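PDB 3K4H: putative transcriptional regulator from Bacillus cytotoxicus NVH 391-98, which probably acts as a LacI-family transcriptional regulator, sensing a sugar bound in the cleft of its periplasmic-binding-protein-like core. Local coordinates for residues R120-Y125 with S223-N228; F227-L232 with K277-Q282. All blocks are in the same frame, centred on the assembly; numbering follows the deposited sequence.

Both contacts belong to the lobe built on the mixed sheet of the periplasmic-binding-protein-like core, their centres about 10 Å apart. Interaction 1 lays helix 115-128 on strand 223-227; interaction 2 joins the loop that follows this strand to the edge strand 277-279 and the residues after it. In chain order come 120-125, 223-228, 227-232 and 277-282, and Phe227 and Asn228 belong to a segment of each. Strand 241-244 separates 223-227 from 277-279, while Leu278 packs between the contacts: its CD1 lies 3.9 Å from CG1 of Val225. Tyr125 and Lys280 add a cation-pi link. The strand end thus leads straight into Asn228 of the glycan pocket; interaction 1 is apolar, interaction 2 largely polar.

Interaction 1 of 2, residues R120-Y125 with S223-N228; sequences REVAEY and SIVSFN. With GLC (alpha-D-glucopyranose), chain C.
Val122 overlaps Val225 tip to tip, and this pair carries most of the contact between helix 115-128 and strand 223-227. CG1 of Val122 does the touching: it sits 3.8 Å from CB of Val225 and equally near its CG1, with CG2 of Val225 only slightly farther off. That methyl is anti to the backbone N of Val122 (chi1 169°), which directs it from the helix onto the branch point of the strand valine. The CA atoms of the two residues, 7.4 Å apart, are the nearest across the segments. One helical turn further on, Tyr125 adds a looser touch, its ring edge facing Val225, with CE2 4.4 Å from CG2 of the valine and this methyl near the ring plane. Leu278 of strand 277-279 packs against Val122, Tyr125 and Val225, and Val243 of strand 241-244 also reaches Val122, so the helix lies over neighbouring strands of the mixed sheet. At the C-terminal end of the strand, Phe227 is in a cation-pi contact with Arg149, which also hydrogen-bonds the glucose, and Asn228 belongs to the glycan pocket. Glu121 OE1 gives the helix a polar tie, a hydrogen bond to His276 NE2. Every touch between the two segments themselves is apolar, and both valines are buried; here close packing and exclusion of water do the work in this alpha/beta lobe.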
loop_
_atom_site.group_PDB
_atom_site.type_symbol
_atom_site.label_atom_id
_atom_site.label_comp_id
_atom_site.label_asym_id
_atom_site.label_seq_id
_atom_site.Cartn_x
_atom_site.Cartn_y
_atom_site.Cartn_z
ATOM N N ARG A 120 11.816 -4.046 1.983
ATOM C CA ARG A 120 12.394 -3.292 3.074
ATOM C C ARG A 120 12.501 -4.173 4.298
ATOM O O ARG A 120 13.523 -4.178 4.957
ATOM C CB ARG A 120 11.518 -2.072 3.409
ATOM C CG ARG A 120 11.923 -0.795 2.741
ATOM C CD ARG A 120 12.667 0.090 3.710
ATOM N NE ARG A 120 12.234 1.490 3.619
ATOM C CZ ARG A 120 12.200 2.338 4.644
ATOM N NH1 ARG A 120 12.573 1.961 5.859
ATOM N NH2 ARG A 120 11.790 3.573 4.452
ATOM N N GLU A 121 11.438 -4.914 4.609
ATOM C CA GLU A 121 11.384 -5.682 5.842
ATOM C C GLU A 121 12.372 -6.847 5.803
ATOM O O GLU A 121 13.093 -7.095 6.786
ATOM C CB GLU A 121 9.981 -6.186 6.104
ATOM C CG GLU A 121 9.022 -5.165 6.684
ATOM C CD GLU A 121 7.574 -5.638 6.621
ATOM O OE1 GLU A 121 7.280 -6.620 5.905
ATOM O OE2 GLU A 121 6.715 -5.025 7.279
ATOM N N VAL A 122 12.418 -7.543 4.668
ATOM C CA VAL A 122 13.408 -8.583 4.453
ATOM C C VAL A 122 14.833 -8.030 4.646
ATOM O O VAL A 122 15.683 -8.686 5.256
ATOM C CB VAL A 122 13.246 -9.236 3.056
ATOM C CG1 VAL A 122 14.417 -10.127 2.720
ATOM C CG2 VAL A 122 11.980 -10.065 3.009
ATOM N N ALA A 123 15.092 -6.827 4.130
ATOM C CA ALA A 123 16.430 -6.273 4.188
ATOM C C ALA A 123 16.733 -5.843 5.615
ATOM O O ALA A 123 17.863 -6.016 6.092
ATOM C CB ALA A 123 16.593 -5.125 3.212
ATOM N N GLU A 124 15.719 -5.312 6.304
ATOM C CA GLU A 124 15.865 -4.974 7.731
ATOM C C GLU A 124 16.187 -6.235 8.535
ATOM O O GLU A 124 17.089 -6.224 9.384
ATOM C CB GLU A 124 14.636 -4.252 8.264
ATOM C CG GLU A 124 14.652 -2.784 7.903
ATOM C CD GLU A 124 13.287 -2.088 7.973
ATOM O OE1 GLU A 124 12.338 -2.608 8.629
ATOM O OE2 GLU A 124 13.179 -0.994 7.359
ATOM N N TYR A 125 15.492 -7.329 8.197
ATOM C CA TYR A 125 15.714 -8.631 8.819
ATOM C C TYR A 125 17.165 -9.111 8.706
ATOM O O TYR A 125 17.793 -9.430 9.731
ATOM C CB TYR A 125 14.718 -9.667 8.295
ATOM C CG TYR A 125 15.013 -11.082 8.718
ATOM C CD1 TYR A 125 15.232 -11.416 10.061
ATOM C CD2 TYR A 125 15.073 -12.105 7.770
ATOM C CE1 TYR A 125 15.517 -12.732 10.436
ATOM C CE2 TYR A 125 15.355 -13.403 8.139
ATOM C CZ TYR A 125 15.571 -13.708 9.458
ATOM O OH TYR A 125 15.835 -15.004 9.777
ATOM N N SER A 223 23.242 -16.599 3.671
ATOM C CA SER A 223 21.823 -16.569 3.981
ATOM C C SER A 223 21.021 -16.199 2.724
ATOM O O SER A 223 21.437 -15.338 1.931
ATOM C CB SER A 223 21.535 -15.560 5.104
ATOM O OG SER A 223 22.258 -15.866 6.281
ATOM N N ILE A 224 19.873 -16.847 2.555
ATOM C CA ILE A 224 18.980 -16.601 1.434
ATOM C C ILE A 224 17.586 -16.296 1.974
ATOM O O ILE A 224 17.079 -17.057 2.790
ATOM C CB ILE A 224 18.803 -17.880 0.573
ATOM C CG1 ILE A 224 20.134 -18.414 0.058
ATOM C CG2 ILE A 224 17.830 -17.651 -0.573
ATOM C CD1 ILE A 224 19.996 -19.852 -0.474
ATOM N N VAL A 225 16.963 -15.214 1.514
ATOM C CA VAL A 225 15.521 -15.076 1.616
ATOM C C VAL A 225 14.974 -14.928 0.205
ATOM O O VAL A 225 15.629 -14.293 -0.640
ATOM C CB VAL A 225 15.087 -13.852 2.404
ATOM C CG1 VAL A 225 13.579 -13.872 2.553
ATOM C CG2 VAL A 225 15.735 -13.834 3.773
ATOM N N SER A 226 13.805 -15.472 -0.058
ATOM C CA SER A 226 13.151 -15.401 -1.338
ATOM C C SER A 226 11.693 -15.081 -1.165
ATOM O O SER A 226 11.229 -14.868 -0.101
ATOM C CB SER A 226 13.298 -16.694 -2.085
ATOM O OG SER A 226 12.046 -17.157 -2.469
ATOM N N PHE A 227 10.951 -15.065 -2.237
ATOM C CA PHE A 227 9.583 -14.626 -2.214
ATOM C C PHE A 227 8.641 -15.631 -2.792
ATOM O O PHE A 227 8.989 -16.366 -3.624
ATOM C CB PHE A 227 9.441 -13.410 -3.077
ATOM C CG PHE A 227 9.593 -12.148 -2.372
ATOM C CD1 PHE A 227 8.532 -11.473 -1.933
ATOM C CD2 PHE A 227 10.797 -11.588 -2.215
ATOM C CE1 PHE A 227 8.695 -10.306 -1.306
ATOM C CE2 PHE A 227 10.934 -10.429 -1.584
ATOM C CZ PHE A 227 9.893 -9.797 -1.136
ATOM N N ASN A 228 7.410 -15.599 -2.348
ATOM C CA ASN A 228 6.315 -16.408 -2.839
ATOM C C ASN A 228 5.926 -17.733 -2.228
ATOM O O ASN A 228 4.871 -18.175 -2.468
ATOM C CB ASN A 228 6.706 -16.825 -4.231
ATOM C CG ASN A 228 6.503 -15.778 -5.262
ATOM O OD1 ASN A 228 6.746 -16.016 -6.414
ATOM N ND2 ASN A 228 6.064 -14.633 -4.872
HETATM C C1 GLC C . 6.726 -14.557 -10.231
HETATM C C2 GLC C . 5.778 -14.158 -11.351
HETATM C C3 GLC C . 5.422 -12.695 -11.222
HETATM C C4 GLC C . 4.737 -12.551 -9.875
HETATM C C5 GLC C . 5.762 -12.812 -8.770
HETATM C C6 GLC C . 5.084 -12.764 -7.389
HETATM O O1 GLC C . 8.009 -14.069 -10.526
HETATM O O2 GLC C . 6.408 -14.368 -12.591
HETATM O O3 GLC C . 4.605 -12.301 -12.307
HETATM O O4 GLC C . 4.176 -11.267 -9.703
HETATM O O5 GLC C . 6.370 -14.080 -8.941
HETATM O O6 GLC C . 5.964 -12.355 -6.366
#

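Interaction 2 of 2, residues F227-L232 with K277-Q282; sequences FNNALL and KLLKRQ. With GLC (alpha-D-glucopyranose), chain C.
Asn229 has its CB directed toward the 277-282 segment, and its CG is anti to the backbone N (chi1 -161°), which presents the amide to two residues at once. CG lies 4.1 Å from CD1 of Leu279, and ND2 is nearer to the same methyl, at 3.7 Å. The strongest partner of ND2, however, is OD2 of Asp244 on strand 241-244. OD1 accepts a hydrogen bond of 2.9 Å from NH1 of Arg281. The bond is bent, with an N-H...O angle of 137°, and its two ends differ: OD1 is close to the guanidinium plane, at the edge, whereas NH1 stands 51° out of the carbonyl plane. Leu279 CD1 rests over one guanidinium face, 3.6 Å above it and displaced toward the rim. Further bonds run from NH1 to OG of Ser233 and from NE to the backbone O of Leu240. The loop, Ser233 of the short 231-235 helix and the residues after strand 277-279 are thereby joined just beyond Asn228 of the glycan pocket. With its oxygen bound to the arginine and its nitrogen to the aspartate, the Asn229 amide forms a neutral bridge between a guanidinium and a carboxylate that is probably ionised, which should fix its rotation and polarise it.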
loop_
_atom_site.group_PDB
_atom_site.type_symbol
_atom_site.label_atom_id
_atom_site.label_comp_id
_atom_site.label_asym_id
_atom_site.label_seq_id
_atom_site.Cartn_x
_atom_site.Cartn_y
_atom_site.Cartn_z
ATOM N N PHE A 227 10.951 -15.065 -2.237
ATOM C CA PHE A 227 9.583 -14.626 -2.214
ATOM C C PHE A 227 8.641 -15.631 -2.792
ATOM O O PHE A 227 8.989 -16.366 -3.624
ATOM C CB PHE A 227 9.441 -13.410 -3.077
ATOM C CG PHE A 227 9.593 -12.148 -2.372
ATOM C CD1 PHE A 227 8.532 -11.473 -1.933
ATOM C CD2 PHE A 227 10.797 -11.588 -2.215
ATOM C CE1 PHE A 227 8.695 -10.306 -1.306
ATOM C CE2 PHE A 227 10.934 -10.429 -1.584
ATOM C CZ PHE A 227 9.893 -9.797 -1.136
ATOM N N ASN A 228 7.410 -15.599 -2.348
ATOM C CA ASN A 228 6.315 -16.408 -2.839
ATOM C C ASN A 228 5.926 -17.733 -2.228
ATOM O O ASN A 228 4.871 -18.175 -2.468
ATOM C CB ASN A 228 6.706 -16.825 -4.231
ATOM C CG ASN A 228 6.503 -15.778 -5.262
ATOM O OD1 ASN A 228 6.746 -16.016 -6.414
ATOM N ND2 ASN A 228 6.064 -14.633 -4.872
ATOM N N ASN A 229 6.654 -18.315 -1.324
ATOM C CA ASN A 229 6.121 -19.485 -0.688
ATOM C C ASN A 229 5.678 -20.664 -1.503
ATOM O O ASN A 229 4.678 -21.248 -1.239
ATOM C CB ASN A 229 5.032 -19.097 0.249
ATOM C CG ASN A 229 4.758 -20.135 1.245
ATOM O OD1 ASN A 229 5.334 -21.180 1.226
ATOM N ND2 ASN A 229 3.862 -19.859 2.116
ATOM N N ALA A 230 6.432 -21.026 -2.494
ATOM C CA ALA A 230 6.111 -22.169 -3.286
ATOM C C ALA A 230 6.202 -23.398 -2.480
ATOM O O ALA A 230 7.014 -23.530 -1.633
ATOM C CB ALA A 230 7.031 -22.285 -4.367
ATOM N N LEU A 231 5.378 -24.350 -2.787
ATOM C CA LEU A 231 5.333 -25.540 -2.015
ATOM C C LEU A 231 6.693 -26.104 -2.013
ATOM O O LEU A 231 7.090 -26.754 -1.113
ATOM C CB LEU A 231 4.426 -26.514 -2.702
ATOM C CG LEU A 231 4.443 -27.911 -2.144
ATOM C CD1 LEU A 231 3.538 -27.942 -0.989
ATOM C CD2 LEU A 231 3.980 -28.870 -3.156
ATOM N N LEU A 232 7.411 -25.894 -3.068
ATOM C CA LEU A 232 8.767 -26.423 -3.150
ATOM C C LEU A 232 9.697 -25.802 -2.110
ATOM O O LEU A 232 10.637 -26.440 -1.645
ATOM C CB LEU A 232 9.333 -26.210 -4.553
ATOM C CG LEU A 232 8.777 -27.031 -5.723
ATOM C CD1 LEU A 232 8.817 -26.241 -7.062
ATOM C CD2 LEU A 232 9.515 -28.360 -5.822
ATOM N N LYS A 277 3.708 -12.019 4.381
ATOM C CA LYS A 277 4.275 -12.494 5.641
ATOM C C LYS A 277 5.656 -13.078 5.394
ATOM O O LYS A 277 5.827 -13.970 4.573
ATOM C CB LYS A 277 3.399 -13.590 6.216
ATOM C CG LYS A 277 3.296 -13.553 7.701
ATOM C CD LYS A 277 3.049 -14.945 8.241
ATOM C CE LYS A 277 2.780 -14.920 9.750
ATOM N NZ LYS A 277 1.303 -15.004 9.892
ATOM N N LEU A 278 6.646 -12.596 6.122
ATOM C CA LEU A 278 7.963 -13.170 6.033
ATOM C C LEU A 278 8.046 -14.461 6.862
ATOM O O LEU A 278 7.923 -14.411 8.092
ATOM C CB LEU A 278 8.961 -12.147 6.516
ATOM C CG LEU A 278 10.389 -12.609 6.711
ATOM C CD1 LEU A 278 11.026 -13.115 5.408
ATOM C CD2 LEU A 278 11.084 -11.394 7.227
ATOM N N LEU A 279 8.238 -15.596 6.231
ATOM C CA LEU A 279 8.361 -16.814 6.966
ATOM C C LEU A 279 9.773 -17.153 7.078
ATOM O O LEU A 279 10.370 -17.461 6.112
ATOM C CB LEU A 279 7.795 -17.952 6.190
ATOM C CG LEU A 279 6.418 -17.752 5.671
ATOM C CD1 LEU A 279 6.079 -18.903 4.902
ATOM C CD2 LEU A 279 5.561 -17.645 6.816
ATOM N N LYS A 280 10.315 -17.153 8.272
ATOM C CA LYS A 280 11.688 -17.490 8.401
ATOM C C LYS A 280 11.756 -18.939 8.647
ATOM O O LYS A 280 11.254 -19.416 9.607
ATOM C CB LYS A 280 12.269 -16.752 9.561
ATOM C CG LYS A 280 11.479 -15.589 9.934
ATOM C CD LYS A 280 12.305 -14.523 10.522
ATOM C CE LYS A 280 11.429 -13.408 10.899
ATOM N NZ LYS A 280 12.159 -12.299 11.436
ATOM N N ARG A 281 12.333 -19.661 7.719
ATOM C CA ARG A 281 12.473 -21.054 7.922
ATOM C C ARG A 281 13.893 -21.353 8.290
ATOM O O ARG A 281 14.344 -20.981 9.321
ATOM C CB ARG A 281 12.047 -21.815 6.678
ATOM C CG ARG A 281 10.715 -21.391 6.105
ATOM C CD ARG A 281 9.892 -22.535 5.532
ATOM N NE ARG A 281 9.302 -22.250 4.234
ATOM C CZ ARG A 281 8.012 -22.259 3.983
ATOM N NH1 ARG A 281 7.579 -21.995 2.790
ATOM N NH2 ARG A 281 7.159 -22.526 4.916
ATOM N N GLN A 282 14.583 -22.075 7.444
ATOM C CA GLN A 282 15.958 -22.431 7.692
ATOM C C GLN A 282 17.155 -21.884 6.944
ATOM O O GLN A 282 18.202 -22.407 7.065
ATOM C CB GLN A 282 16.021 -23.910 7.882
ATOM C CG GLN A 282 15.304 -24.216 9.131
ATOM C CD GLN A 282 14.473 -25.411 9.051
ATOM O OE1 GLN A 282 14.981 -26.490 8.901
ATOM N NE2 GLN A 282 13.177 -25.242 9.181
HETATM C C1 GLC C . 6.726 -14.557 -10.231
HETATM C C2 GLC C . 5.778 -14.158 -11.351
HETATM C C3 GLC C . 5.422 -12.695 -11.222
HETATM C C4 GLC C . 4.737 -12.551 -9.875
HETATM C C5 GLC C . 5.762 -12.812 -8.770
HETATM C C6 GLC C . 5.084 -12.764 -7.389
HETATM O O1 GLC C . 8.009 -14.069 -10.526
HETATM O O2 GLC C . 6.408 -14.368 -12.591
HETATM O O3 GLC C . 4.605 -12.301 -12.307
HETATM O O4 GLC C . 4.176 -11.267 -9.703
HETATM O O5 GLC C . 6.370 -14.080 -8.941
HETATM O O6 GLC C . 5.964 -12.355 -6.366
#